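Flavoprotein (Thermotoga maritima, PDB 5V8S) probably works as an oxidoreductase that transfers electrons, combining a metallo-beta-lactamase-like domain with a non-haem di-iron centre and a flavodoxin-like domain of the FMN-binding type. Local coordinates at residues E19-D24 with A235-H240; I27-I32 with E189-S194. The protein carries 1 engineered substitution. One frame throughout, in Å; residues are numbered along the deposited sequence.

Interaction 1: residues E19-D24 with A235-H240; sequences ERIFDD and ALLPGH. With FEO (mu-oxo-diiron), chain C.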
ATOM      1  N   GLU A  19       2.586 -36.291  13.308  1.00 30.98           N
ATOM      2  CA  GLU A  19       1.849 -36.964  14.371  1.00 32.40           C
ATOM      3  C   GLU A  19       0.712 -37.802  13.807  1.00 29.80           C
ATOM      4  O   GLU A  19       0.038 -37.403  12.853  1.00 28.00           O
ATOM      5  CB  GLU A  19       1.308 -35.924  15.360  1.00 39.14           C
ATOM      6  CG  GLU A  19       0.465 -36.503  16.482  1.00 45.95           C
ATOM      7  CD  GLU A  19       0.393 -35.593  17.699  1.00 51.82           C
ATOM      8  OE1 GLU A  19       1.404 -34.918  18.001  1.00 53.26           O
ATOM      9  OE2 GLU A  19      -0.676 -35.556  18.352  1.00 54.12           O
ATOM     10  N   ARG A  20       0.497 -38.974  14.408  1.00 28.55           N
ATOM     11  CA  ARG A  20      -0.683 -39.758  14.082  1.00 28.42           C
ATOM     12  C   ARG A  20      -1.869 -39.103  14.777  1.00 29.51           C
ATOM     13  O   ARG A  20      -1.846 -38.901  15.995  1.00 33.58           O
ATOM     14  CB  ARG A  20      -0.512 -41.213  14.513  1.00 30.63           C
ATOM     15  CG  ARG A  20      -1.600 -42.097  13.911  1.00 32.09           C
ATOM     16  CD  ARG A  20      -1.357 -43.574  14.149  1.00 35.81           C
ATOM     17  NE  ARG A  20      -1.238 -43.871  15.560  1.00 40.07           N
ATOM     18  CZ  ARG A  20      -0.096 -44.145  16.181  1.00 44.40           C
ATOM     19  NH1 ARG A  20       1.057 -44.163  15.512  1.00 45.53           N
ATOM     20  NH2 ARG A  20      -0.109 -44.404  17.480  1.00 45.96           N
ATOM     21  N   ILE A  21      -2.870 -38.710  14.000  1.00 27.07           N
ATOM     22  CA  ILE A  21      -4.037 -38.024  14.536  1.00 25.82           C
ATOM     23  C   ILE A  21      -5.289 -38.900  14.530  1.00 26.20           C
ATOM     24  O   ILE A  21      -6.257 -38.566  15.228  1.00 28.23           O
ATOM     25  CB  ILE A  21      -4.300 -36.678  13.825  1.00 24.94           C
ATOM     26  CG1 ILE A  21      -4.320 -36.859  12.300  1.00 24.37           C
ATOM     27  CG2 ILE A  21      -3.249 -35.637  14.244  1.00 26.65           C
ATOM     28  CD1 ILE A  21      -4.858 -35.647  11.549  1.00 24.93           C
ATOM     29  N   PHE A  22      -5.305 -39.995  13.772  1.00 25.52           N
ATOM     30  CA  PHE A  22      -6.367 -40.984  13.854  1.00 26.42           C
ATOM     31  C   PHE A  22      -5.741 -42.362  13.774  1.00 27.92           C
ATOM     32  O   PHE A  22      -4.725 -42.560  13.098  1.00 26.84           O
ATOM     33  CB  PHE A  22      -7.386 -40.842  12.718  1.00 26.88           C
ATOM     34  CG  PHE A  22      -8.261 -39.641  12.852  1.00 27.02           C
ATOM     35  CD1 PHE A  22      -9.410 -39.694  13.613  1.00 28.14           C
ATOM     36  CD2 PHE A  22      -7.932 -38.457  12.219  1.00 27.38           C
ATOM     37  CE1 PHE A  22     -10.217 -38.576  13.746  1.00 30.06           C
ATOM     38  CE2 PHE A  22      -8.731 -37.339  12.348  1.00 28.27           C
ATOM     39  CZ  PHE A  22      -9.877 -37.399  13.105  1.00 29.67           C
ATOM     40  N   ASP A  23      -6.357 -43.311  14.480  1.00 30.25           N
ATOM     41  CA  ASP A  23      -5.936 -44.696  14.403  1.00 33.30           C
ATOM     42  C   ASP A  23      -6.758 -45.491  13.403  1.00 33.88           C
ATOM     43  O   ASP A  23      -6.224 -46.417  12.781  1.00 36.22           O
ATOM     44  CB  ASP A  23      -6.060 -45.364  15.777  1.00 36.30           C
ATOM     45  CG  ASP A  23      -4.890 -45.045  16.696  1.00 39.70           C
ATOM     46  OD1 ASP A  23      -3.870 -44.488  16.220  1.00 42.52           O
ATOM     47  OD2 ASP A  23      -4.991 -45.348  17.902  1.00 41.51           O
ATOM     48  N   ASP A  24      -8.037 -45.156  13.232  1.00 32.41           N
ATOM     49  CA  ASP A  24      -8.927 -45.893  12.334  1.00 33.37           C
ATOM     50  C   ASP A  24      -9.669 -44.911  11.440  1.00 33.32           C
ATOM     51  O   ASP A  24     -10.673 -44.319  11.873  1.00 35.19           O
ATOM     52  CB  ASP A  24      -9.936 -46.747  13.093  1.00 35.70           C
ATOM     53  CG  ASP A  24     -10.701 -47.691  12.167  1.00 38.21           C
ATOM     54  OD1 ASP A  24     -10.495 -47.606  10.935  1.00 39.43           O
ATOM     55  OD2 ASP A  24     -11.494 -48.515  12.672  1.00 38.48           O
ATOM     56  N   ALA A 235     -14.727 -34.630  11.606  1.00 24.54           N
ATOM     57  CA  ALA A 235     -13.470 -33.920  11.754  1.00 22.42           C
ATOM     58  C   ALA A 235     -13.228 -33.152  10.470  1.00 21.26           C
ATOM     59  O   ALA A 235     -13.621 -33.589   9.384  1.00 22.43           O
ATOM     60  CB  ALA A 235     -12.303 -34.867  12.041  1.00 24.24           C
ATOM     61  N   LEU A 236     -12.617 -31.976  10.619  1.00 20.62           N
ATOM     62  CA  LEU A 236     -12.207 -31.160   9.483  1.00 20.51           C
ATOM     63  C   LEU A 236     -10.707 -30.943   9.585  1.00 18.49           C
ATOM     64  O   LEU A 236     -10.219 -30.407  10.590  1.00 20.56           O
ATOM     65  CB  LEU A 236     -12.966 -29.831   9.458  1.00 22.18           C
ATOM     66  CG  LEU A 236     -12.771 -28.997   8.191  1.00 25.01           C
ATOM     67  CD1 LEU A 236     -14.026 -28.200   7.908  1.00 28.10           C
ATOM     68  CD2 LEU A 236     -11.572 -28.057   8.280  1.00 25.42           C
ATOM     69  N   LEU A 237      -9.984 -31.358   8.539  1.00 18.13           N
ATOM     70  CA  LEU A 237      -8.524 -31.358   8.484  1.00 18.28           C
ATOM     71  C   LEU A 237      -8.123 -30.430   7.341  1.00 18.22           C
ATOM     72  O   LEU A 237      -8.063 -30.856   6.169  1.00 18.71           O
ATOM     73  CB  LEU A 237      -7.997 -32.769   8.216  1.00 20.24           C
ATOM     74  CG  LEU A 237      -7.877 -33.728   9.413  1.00 21.85           C
ATOM     75  CD1 LEU A 237      -9.130 -33.751  10.270  1.00 24.61           C
ATOM     76  CD2 LEU A 237      -7.500 -35.115   8.934  1.00 22.65           C
ATOM     77  N   PRO A 238      -7.875 -29.155   7.622  1.00 18.37           N
ATOM     78  CA  PRO A 238      -7.546 -28.198   6.553  1.00 18.06           C
ATOM     79  C   PRO A 238      -6.067 -28.105   6.257  1.00 17.46           C
ATOM     80  O   PRO A 238      -5.231 -28.670   6.970  1.00 18.11           O
ATOM     81  CB  PRO A 238      -8.035 -26.868   7.131  1.00 18.84           C
ATOM     82  CG  PRO A 238      -7.707 -27.024   8.609  1.00 20.52           C
ATOM     83  CD  PRO A 238      -7.884 -28.517   8.946  1.00 18.76           C
ATOM     84  N   GLY A 239      -5.737 -27.315   5.231  1.00 17.15           N
ATOM     85  CA  GLY A 239      -4.370 -27.139   4.789  1.00 16.51           C
ATOM     86  C   GLY A 239      -3.573 -26.103   5.530  1.00 16.45           C
ATOM     87  O   GLY A 239      -2.361 -26.039   5.343  1.00 17.20           O
ATOM     88  N   HIS A 240      -4.233 -25.287   6.340  1.00 16.81           N
ATOM     89  CA  HIS A 240      -3.568 -24.238   7.101  1.00 17.44           C
ATOM     90  C   HIS A 240      -4.225 -24.138   8.462  1.00 18.83           C
ATOM     91  O   HIS A 240      -5.448 -24.106   8.547  1.00 19.85           O
ATOM     92  CB  HIS A 240      -3.721 -22.867   6.417  1.00 17.47           C
ATOM     93  CG  HIS A 240      -3.313 -22.845   4.976  1.00 17.33           C
ATOM     94  ND1 HIS A 240      -2.011 -23.008   4.557  1.00 17.31           N
ATOM     95  CD2 HIS A 240      -4.050 -22.685   3.856  1.00 17.23           C
ATOM     96  CE1 HIS A 240      -1.960 -22.939   3.239  1.00 19.33           C
ATOM     97  NE2 HIS A 240      -3.183 -22.734   2.790  1.00 19.53           N
TER
HETATM   98 FE1  FEO C 401      -5.157 -21.290  -2.078  1.00 19.83          FE
HETATM   99 FE2  FEO C 401      -3.560 -22.586   0.642  1.00 21.34          FE
HETATM  100  O   FEO C 401      -3.758 -22.167  -1.181  1.00 21.81           O
HETATM  101  O   HOH W   1      -4.566 -19.691  -0.677  1.00 54.25           O
HETATM  102  O   HOH W   2      -4.185 -20.447   1.096  1.00 26.54           O
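I21 and L237 meet end to end between two facing strands, the terminal methyl CD1 of I21 lying 3.8 Å from CD2 of L237. I21 gets there with CG1 set between its backbone N and carbonyl carbon (chi1 51°), the chain then running extended to CD1. F22 also sends its ring toward 235-240, but at a slant to L237. L237 thus uses both branches: CD2 for I21 and CD1, which lies at the edge of the F22 ring near its plane, 4.2 Å from F22 CE2. Farther along the ring, F22 CZ touches A235 CB at 3.7 Å. Two consecutive residues can both point across because I21 and F22 lie opposite I27 in a classic beta bulge. The ammonium group of K245 hydrogen-bonds to I21 O and makes a cation-pi contact with F22. On the side turned from 235-240, R20 NE binds D23 OD1 at 2.8 Å in a salt bridge. The strand axes stay 10.9 Å apart at an angle of 145°, so the two strands meet through side chains, with Y55 and I243 packing on both I21 and L237. Beyond the apolar contact, 235-240 continues to H240, whose NE2 ligates the second iron (FE2) at 2.2 Å. ND1 hydrogen-bonds to S51 O, so the imidazole is held at both nitrogens. Water 2, D101, D180 and the engineered D102 complete this iron's ligands. The arrangement belongs to the metallo-beta-lactamase sandwich: edge strands of its two sheets pack face to face, and the loop leaving one delivers a metal-binding histidine.

Interaction 2: residues I27-I32 with E189-S194; sequences IYVLRI and EILDDS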
ATOM      1  N   ILE A  27      -4.068 -42.132  10.164  1.00 24.41           N
ATOM      2  CA  ILE A  27      -3.869 -40.851   9.485  1.00 23.04           C
ATOM      3  C   ILE A  27      -2.814 -40.065  10.240  1.00 21.88           C
ATOM      4  O   ILE A  27      -2.889 -39.942  11.467  1.00 23.25           O
ATOM      5  CB  ILE A  27      -5.173 -40.029   9.400  1.00 23.01           C
ATOM      6  CG1 ILE A  27      -6.231 -40.777   8.590  1.00 23.86           C
ATOM      7  CG2 ILE A  27      -4.914 -38.647   8.787  1.00 23.55           C
ATOM      8  CD1 ILE A  27      -7.599 -40.174   8.701  1.00 24.73           C
ATOM      9  N   TYR A  28      -1.848 -39.520   9.499  1.00 21.52           N
ATOM     10  CA  TYR A  28      -0.810 -38.640  10.017  1.00 22.68           C
ATOM     11  C   TYR A  28      -0.999 -37.253   9.430  1.00 21.06           C
ATOM     12  O   TYR A  28      -1.382 -37.107   8.261  1.00 22.16           O
ATOM     13  CB  TYR A  28       0.586 -39.126   9.613  1.00 25.70           C
ATOM     14  CG  TYR A  28       0.936 -40.473  10.192  1.00 28.19           C
ATOM     15  CD1 TYR A  28       0.458 -41.638   9.611  1.00 29.28           C
ATOM     16  CD2 TYR A  28       1.743 -40.583  11.314  1.00 29.63           C
ATOM     17  CE1 TYR A  28       0.762 -42.872  10.135  1.00 30.28           C
ATOM     18  CE2 TYR A  28       2.050 -41.822  11.850  1.00 31.51           C
ATOM     19  CZ  TYR A  28       1.561 -42.961  11.253  1.00 31.43           C
ATOM     20  OH  TYR A  28       1.854 -44.199  11.778  1.00 33.80           O
ATOM     21  N   VAL A  29      -0.705 -36.239  10.233  1.00 20.85           N
ATOM     22  CA  VAL A  29      -0.498 -34.886   9.721  1.00 20.73           C
ATOM     23  C   VAL A  29       0.994 -34.628   9.623  1.00 22.23           C
ATOM     24  O   VAL A  29       1.776 -35.044  10.492  1.00 23.22           O
ATOM     25  CB  VAL A  29      -1.187 -33.804  10.587  1.00 21.75           C
ATOM     26  CG1 VAL A  29      -0.628 -33.813  12.014  1.00 23.41           C
ATOM     27  CG2 VAL A  29      -1.073 -32.418   9.934  1.00 21.83           C
ATOM     28  N   LEU A  30       1.379 -33.926   8.560  1.00 21.05           N
ATOM     29  CA  LEU A  30       2.713 -33.359   8.385  1.00 21.52           C
ATOM     30  C   LEU A  30       2.503 -31.858   8.261  1.00 20.39           C
ATOM     31  O   LEU A  30       1.985 -31.387   7.242  1.00 20.97           O
ATOM     32  CB  LEU A  30       3.370 -33.899   7.118  1.00 23.39           C
ATOM     33  CG  LEU A  30       3.620 -35.405   7.129  1.00 27.25           C
ATOM     34  CD1 LEU A  30       3.646 -35.930   5.733  1.00 30.26           C
ATOM     35  CD2 LEU A  30       4.926 -35.712   7.821  1.00 30.22           C
ATOM     36  N   ARG A  31       2.892 -31.112   9.293  1.00 19.19           N
ATOM     37  CA  ARG A  31       2.635 -29.677   9.370  1.00 18.47           C
ATOM     38  C   ARG A  31       3.963 -28.946   9.502  1.00 20.37           C
ATOM     39  O   ARG A  31       4.788 -29.299  10.353  1.00 22.06           O
ATOM     40  CB  ARG A  31       1.732 -29.344  10.578  1.00 19.83           C
ATOM     41  CG  ARG A  31       1.665 -27.859  10.940  1.00 20.40           C
ATOM     42  CD  ARG A  31       0.685 -27.545  12.065  1.00 21.14           C
ATOM     43  NE  ARG A  31       1.138 -26.365  12.805  1.00 21.66           N
ATOM     44  CZ  ARG A  31       0.590 -25.925  13.932  1.00 22.50           C
ATOM     45  NH1 ARG A  31      -0.475 -26.534  14.441  1.00 23.13           N
ATOM     46  NH2 ARG A  31       1.111 -24.876  14.559  1.00 23.38           N
ATOM     47  N   ILE A  32       4.171 -27.937   8.661  1.00 19.77           N
ATOM     48  CA  ILE A  32       5.325 -27.052   8.796  1.00 20.33           C
ATOM     49  C   ILE A  32       4.829 -25.647   9.122  1.00 19.57           C
ATOM     50  O   ILE A  32       3.829 -25.182   8.560  1.00 20.18           O
ATOM     51  CB  ILE A  32       6.253 -27.091   7.565  1.00 20.41           C
ATOM     52  CG1 ILE A  32       7.546 -26.338   7.878  1.00 22.94           C
ATOM     53  CG2 ILE A  32       5.567 -26.535   6.317  1.00 20.94           C
ATOM     54  CD1 ILE A  32       8.639 -26.531   6.858  1.00 25.72           C
ATOM     55  N   GLU A 189       0.101 -23.239  19.249  1.00 32.68           N
ATOM     56  CA  GLU A 189       1.013 -24.061  20.024  1.00 37.10           C
ATOM     57  C   GLU A 189       0.553 -25.512  20.152  1.00 32.55           C
ATOM     58  O   GLU A 189       1.171 -26.269  20.904  1.00 32.50           O
ATOM     59  CB  GLU A 189       1.182 -23.449  21.424  1.00 45.64           C
ATOM     60  CG  GLU A 189       1.083 -21.908  21.474  1.00 53.53           C
ATOM     61  CD  GLU A 189       1.623 -21.320  22.783  1.00 60.13           C
ATOM     62  OE1 GLU A 189       0.987 -20.394  23.339  1.00 62.54           O
ATOM     63  OE2 GLU A 189       2.684 -21.788  23.258  1.00 62.01           O
ATOM     64  N   ILE A 190      -0.508 -25.915  19.455  1.00 28.60           N
ATOM     65  CA  ILE A 190      -0.978 -27.302  19.447  1.00 26.56           C
ATOM     66  C   ILE A 190      -1.574 -27.582  18.071  1.00 24.43           C
ATOM     67  O   ILE A 190      -1.752 -26.676  17.258  1.00 24.74           O
ATOM     68  CB  ILE A 190      -1.962 -27.626  20.597  1.00 30.53           C
ATOM     69  CG1 ILE A 190      -3.253 -26.826  20.488  1.00 32.26           C
ATOM     70  CG2 ILE A 190      -1.296 -27.390  21.964  1.00 32.12           C
ATOM     71  CD1 ILE A 190      -4.327 -27.365  21.480  1.00 32.96           C
ATOM     72  N   LEU A 191      -1.864 -28.857  17.797  1.00 23.43           N
ATOM     73  CA  LEU A 191      -2.347 -29.243  16.473  1.00 21.75           C
ATOM     74  C   LEU A 191      -3.842 -29.041  16.296  1.00 23.17           C
ATOM     75  O   LEU A 191      -4.300 -28.799  15.167  1.00 22.72           O
ATOM     76  CB  LEU A 191      -2.049 -30.724  16.186  1.00 23.42           C
ATOM     77  CG  LEU A 191      -0.600 -31.124  15.955  1.00 24.51           C
ATOM     78  CD1 LEU A 191      -0.468 -32.635  15.863  1.00 25.89           C
ATOM     79  CD2 LEU A 191      -0.123 -30.484  14.685  1.00 23.86           C
ATOM     80  N   ASP A 192      -4.631 -29.230  17.356  1.00 23.85           N
ATOM     81  CA  ASP A 192      -6.072 -29.376  17.181  1.00 24.51           C
ATOM     82  C   ASP A 192      -6.867 -28.411  18.050  1.00 23.92           C
ATOM     83  O   ASP A 192      -6.299 -27.493  18.657  1.00 26.35           O
ATOM     84  CB  ASP A 192      -6.505 -30.825  17.432  1.00 27.37           C
ATOM     85  CG  ASP A 192      -6.427 -31.231  18.893  1.00 30.36           C
ATOM     86  OD1 ASP A 192      -5.869 -30.469  19.705  1.00 31.76           O
ATOM     87  OD2 ASP A 192      -6.921 -32.329  19.229  1.00 33.78           O
ATOM     88  N   ASP A 193      -8.189 -28.599  18.068  1.00 23.52           N
ATOM     89  CA  ASP A 193      -9.132 -27.694  18.721  1.00 24.02           C
ATOM     90  C   ASP A 193      -9.477 -28.109  20.150  1.00 25.19           C
ATOM     91  O   ASP A 193     -10.597 -27.854  20.600  1.00 27.13           O
ATOM     92  CB  ASP A 193     -10.405 -27.553  17.877  1.00 22.65           C
ATOM     93  CG  ASP A 193     -11.190 -28.864  17.733  1.00 24.47           C
ATOM     94  OD1 ASP A 193     -10.570 -29.945  17.777  1.00 24.43           O
ATOM     95  OD2 ASP A 193     -12.436 -28.808  17.560  1.00 24.92           O
ATOM     96  N   SER A 194      -8.548 -28.739  20.874  1.00 25.38           N
ATOM     97  CA  SER A 194      -8.831 -29.304  22.187  1.00 26.21           C
ATOM     98  C   SER A 194      -8.649 -28.319  23.338  1.00 27.09           C
ATOM     99  O   SER A 194      -9.070 -28.621  24.464  1.00 28.42           O
ATOM    100  CB  SER A 194      -7.960 -30.549  22.416  1.00 27.25           C
ATOM    101  OG  SER A 194      -6.583 -30.238  22.336  1.00 29.48           O
TER
HETATM  102  O   HOH W   3      -2.532 -28.034  13.091  1.00 20.85           O
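The polar part of this contact is carried by R31, whose NH1 donates to the backbone oxygen I190 O over 3.1 Å. The bond is bent (148° at the hydrogen), and NH1 stands above the carbonyl plane of I190, 45° out of it. A second link uses water 3, which accepts from R31 NH1 at 2.9 Å and donates to L191 O at 2.8 Å, so that NH1 grips two successive carbonyls, one directly and one through solvent. R31 reaches this far because its CG is anti to the backbone N (chi1 167°) and its chain stays extended to NE. The rest of the guanidinium is occupied as well: NE forms a salt bridge with D33, NH2 bonds to P188 O, and W17 adds a cation-pi contact. This buried charge is therefore held on several sides.

The apolar part centres on L191. Its CD1 meets V29 CG1 at 4.0 Å, while CD2 lies alongside the aliphatic stem of R31, 4.0 Å from CD. In both pairs the side chains pass each other in opposite directions.

Within the loop itself, S194 OG donates to D192 OD1 at 2.7 Å, tying the turn that leads into helix 196-214. The loop, which follows strand 175-179, lies against strand 26-34, with L191 also touching W17 and E19 of strand 16-22; strand 50-59, the other sheet neighbour of 26-34, brings S51 and N53 against R31.

The centres of the two interactions are 7 Å apart, and both draw on the same edge of the seven-stranded sheet. Strands 16-22 and 26-34 follow each other in the chain as antiparallel neighbours, probably hydrogen-bonded from I21 N to I27 O and from E19 O to V29 N. Their partners come much later, first 189-194 and then 235-240, so interaction 1 spans the longer sequence interval and encloses interaction 2. E19 also packs against L191, connecting the two contacts directly. Together they join the N-terminal hairpin to the second sheet and to a loop of the metallo-beta-lactamase-like domain, whose iron site is reached directly through H240.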